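Side-chain contacts in possible adhesin (Caldicellulosiruptor kronotskyensis, PDB 4WA0), which probably mediates attachment of this extremely thermophilic bacterium to cellulose, the chain being the beta-helical C-terminal domain of a tapirin: residues A[19-22]-A[23-26]; A[59-63]-A[64-68]. All coordinates share one frame; numbering follows the deposited sequence.

Contacts 1 and 2 belong to two corners on the same edge of the beta-helix: residues 19-26 join strand 17-19 to strand 24-27, and residues 59-68 join strand 56-58 to strand 69-73. Their centres lie about 12 Å apart and they touch directly. K22 NZ forms a salt bridge of 2.8 Å with D61 OD2, and N23 ND2 reaches R65 O at 2.8 Å in a probable hydrogen bond, while R67 NH2 packs on the backbone of N23 and L24. The short corner thus lies against both arms of the longer loop. Contact 1 is largely buried, contact 2 lies at the surface, and both are remote from the magnesium site formed by D239, V241, S243, L246 and E275.

Contact 1 of 2, residues A[19-22]-A[23-26]; sequences NTNK and NLTV
T20 and N21 both meet the side chain of L24 round a tight corner of the parallel beta-helix, where the chain leaves strand 17-19 and turns into strand 24-27. T20 comes first: its CB lies 3.8 Å from L24 CD2, and its methyl CG2 touches the same methyl, the two side chains crossing at about a right angle. Its hydroxyl OG1 hydrogen-bonds with the backbone N of D40 on the next coil, and its bond to N21 O is weak.

N21 follows with its amide folded over its own backbone (chi1 57°), which carries OD1 across the flank of the leucine, 3.6 Å from L24 CB and 3.7 Å from L24 CD1. This buried oxygen meets carbon there and has no hydrogen-bonding partner in the model, an unsatisfied acceptor within the corner. The leucine, with CG anti to its backbone N (chi1 172°), sends CD2 to the threonine and CD1 to the asparagine; L333 and F45 on the neighbouring coils add to its packing.

K22 stands at the apex. Its chain runs extended as far as CE and bends at the last torsion, bringing the ammonium group to the carboxylate of D40 as well as to that of D61. N23, next along, takes up a left-handed backbone conformation, which turns the chain into the strand; its ND2 bonds to the carbonyl of Y330, besides its probable bond to R65. Inside the turn no direct hydrogen bond joins the two segments. A water spans it instead: it lies 2.8 Å from N21 O, to which it may donate, and accepts from L24 N at 3.2 Å.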
# COMPACT_ATOMS: atom_id res chain seq x y z
N ASN A 19 -2.87 7.13 -7.55
CA ASN A 19 -3.12 8.16 -6.59
C ASN A 19 -4.42 7.88 -5.88
O ASN A 19 -5.49 7.91 -6.49
CB ASN A 19 -3.20 9.50 -7.28
CG ASN A 19 -1.92 9.83 -8.04
OD1 ASN A 19 -0.82 9.65 -7.56
ND2 ASN A 19 -2.08 10.33 -9.26
N THR A 20 -4.39 7.51 -4.60
CA THR A 20 -5.60 7.27 -3.84
C THR A 20 -6.37 8.57 -3.47
O THR A 20 -5.89 9.70 -3.59
CB THR A 20 -5.41 6.43 -2.57
OG1 THR A 20 -4.77 7.22 -1.59
CG2 THR A 20 -4.53 5.28 -2.83
N ASN A 21 -7.62 8.36 -3.07
CA ASN A 21 -8.40 9.44 -2.56
C ASN A 21 -8.17 9.58 -1.05
O ASN A 21 -7.55 8.71 -0.42
CB ASN A 21 -9.90 9.19 -2.83
CG ASN A 21 -10.44 7.89 -2.25
OD1 ASN A 21 -9.81 6.84 -2.33
ND2 ASN A 21 -11.67 7.92 -1.77
N LYS A 22 -8.59 10.72 -0.48
CA LYS A 22 -8.59 10.86 1.00
C LYS A 22 -9.62 10.00 1.71
O LYS A 22 -10.68 9.61 1.16
CB LYS A 22 -8.87 12.31 1.32
CG LYS A 22 -7.70 13.20 0.82
CD LYS A 22 -8.02 14.64 0.94
CE LYS A 22 -7.08 15.57 0.21
NZ LYS A 22 -5.73 15.70 0.75
N ASN A 23 -9.31 9.60 2.91
CA ASN A 23 -10.27 8.80 3.74
C ASN A 23 -10.66 7.48 3.06
O ASN A 23 -11.81 7.11 2.96
CB ASN A 23 -11.47 9.65 4.05
CG ASN A 23 -11.13 10.81 5.04
OD1 ASN A 23 -10.12 10.82 5.79
ND2 ASN A 23 -11.97 11.79 5.04
N LEU A 24 -9.67 6.81 2.52
CA LEU A 24 -9.83 5.51 1.90
C LEU A 24 -9.65 4.46 2.96
O LEU A 24 -8.59 4.44 3.63
CB LEU A 24 -8.77 5.33 0.78
CG LEU A 24 -8.67 3.93 0.13
CD1 LEU A 24 -9.96 3.55 -0.58
CD2 LEU A 24 -7.55 3.76 -0.87
N THR A 25 -10.63 3.54 3.10
CA THR A 25 -10.57 2.43 4.01
C THR A 25 -10.59 1.15 3.20
O THR A 25 -11.46 0.98 2.30
CB THR A 25 -11.75 2.41 5.00
OG1 THR A 25 -11.86 3.64 5.70
CG2 THR A 25 -11.62 1.26 5.98
N VAL A 26 -9.60 0.30 3.40
CA VAL A 26 -9.51 -0.97 2.61
C VAL A 26 -9.33 -2.11 3.59
O VAL A 26 -8.40 -2.10 4.42
CB VAL A 26 -8.35 -1.01 1.62
CG1 VAL A 26 -8.37 -2.34 0.83
CG2 VAL A 26 -8.36 0.14 0.64
O HOH W 1 -6.68 7.79 2.07

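Contact 2 of 2, residues A[59-63]-A[64-68]; sequences NQDSD and SRCRD
D63 and R65 pair across the tip of the loop, where the carboxylate is gripped side-on. R65 NE donates to D63 OD1 at 2.9 Å, and R65 NH2 to D63 OD2 at 3.0 Å in a nearly straight bond (N-H...O 177°). A bend at chi3 of R65 (-65°) brings the guanidinium back to the carboxylate. Both oxygens lie near the guanidinium plane, yet the nitrogens approach on the syn side from well out of the carboxylate plane, the planes being 37° apart. OD1 takes a second bond on its anti lone pair from R65 N, 2.9 Å away, so backbone and side chain together fix the aspartate's rotation. This pair and S64 stand at the solvent side.

The buried side is at C66, between the arms, its SG 3.8 Å from D61 CB and its CB 3.5 Å from D61 O. D61 OD1 accepts from D63 N, while OD2 is held by Y330 and K22. A water accepts from D61 N and donates to R67 O, 2.7 Å from that oxygen. C66 N donates to D63 O, closing a type I beta turn that follows the Asx turn at D61, in a long corner loop projecting from the beta-helix.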
# COMPACT_ATOMS: atom_id res chain seq x y z
N ASN A 59 0.95 10.72 2.39
CA ASN A 59 0.66 12.07 2.82
C ASN A 59 -0.19 12.15 4.07
O ASN A 59 -0.86 11.22 4.43
CB ASN A 59 0.06 12.82 1.64
CG ASN A 59 1.20 13.14 0.58
OD1 ASN A 59 2.29 13.60 0.95
ND2 ASN A 59 0.94 12.93 -0.60
N GLN A 60 -0.10 13.30 4.71
CA GLN A 60 -0.91 13.66 5.88
C GLN A 60 -1.74 14.89 5.54
O GLN A 60 -1.33 15.67 4.66
CB GLN A 60 -0.00 13.99 7.09
CG GLN A 60 0.65 12.73 7.64
CD GLN A 60 1.41 12.91 8.92
OE1 GLN A 60 1.81 14.02 9.32
NE2 GLN A 60 1.70 11.81 9.57
N ASP A 61 -2.84 15.07 6.22
CA ASP A 61 -3.80 16.16 5.88
C ASP A 61 -4.51 16.51 7.22
O ASP A 61 -5.17 15.65 7.84
CB ASP A 61 -4.83 15.72 4.85
CG ASP A 61 -5.79 16.84 4.41
OD1 ASP A 61 -5.98 17.75 5.18
OD2 ASP A 61 -6.35 16.74 3.29
N SER A 62 -4.28 17.73 7.69
CA SER A 62 -4.78 18.21 8.96
C SER A 62 -6.24 18.69 8.97
O SER A 62 -6.79 18.98 10.05
CB SER A 62 -3.90 19.32 9.49
OG SER A 62 -3.93 20.37 8.60
N ASP A 63 -6.85 18.75 7.80
CA ASP A 63 -8.31 19.09 7.72
C ASP A 63 -9.07 18.23 8.72
O ASP A 63 -8.84 17.02 8.89
CB ASP A 63 -8.84 18.95 6.31
CG ASP A 63 -10.23 19.61 6.13
OD1 ASP A 63 -11.23 19.07 6.65
OD2 ASP A 63 -10.24 20.66 5.45
N SER A 64 -9.95 18.85 9.47
CA SER A 64 -10.72 18.09 10.46
C SER A 64 -11.63 16.98 9.88
O SER A 64 -12.06 16.10 10.61
CB SER A 64 -11.50 19.03 11.38
OG SER A 64 -12.42 19.74 10.60
N ARG A 65 -11.88 17.01 8.57
CA ARG A 65 -12.67 15.98 7.89
C ARG A 65 -11.81 14.80 7.53
O ARG A 65 -12.32 13.82 7.00
CB ARG A 65 -13.29 16.56 6.63
CG ARG A 65 -14.41 17.57 6.97
CD ARG A 65 -14.81 18.39 5.75
NE ARG A 65 -13.75 19.22 5.29
CZ ARG A 65 -13.80 19.95 4.20
NH1 ARG A 65 -14.92 19.95 3.45
NH2 ARG A 65 -12.78 20.68 3.84
N CYS A 66 -10.49 14.97 7.73
CA CYS A 66 -9.52 13.91 7.48
C CYS A 66 -9.20 13.22 8.80
O CYS A 66 -9.94 13.34 9.80
CB CYS A 66 -8.29 14.45 6.79
SG CYS A 66 -7.41 13.15 5.79
N ARG A 67 -8.10 12.51 8.82
CA ARG A 67 -7.80 11.60 9.95
C ARG A 67 -6.39 11.08 9.75
O ARG A 67 -5.68 11.45 8.82
CB ARG A 67 -8.79 10.46 10.05
CG ARG A 67 -8.72 9.48 8.89
CD ARG A 67 -9.97 8.58 8.79
NE ARG A 67 -9.80 7.72 7.65
CZ ARG A 67 -10.65 6.82 7.24
NH1 ARG A 67 -11.79 6.66 7.89
NH2 ARG A 67 -10.37 6.07 6.20
N ASP A 68 -5.95 10.24 10.68
CA ASP A 68 -4.57 9.72 10.66
C ASP A 68 -4.55 8.58 9.64
O ASP A 68 -5.59 8.06 9.28
CB ASP A 68 -4.17 9.16 12.02
CG ASP A 68 -3.98 10.25 13.11
OD1 ASP A 68 -3.56 11.37 12.80
OD2 ASP A 68 -4.23 9.92 14.30
O HOH W 2 -3.46 12.21 7.54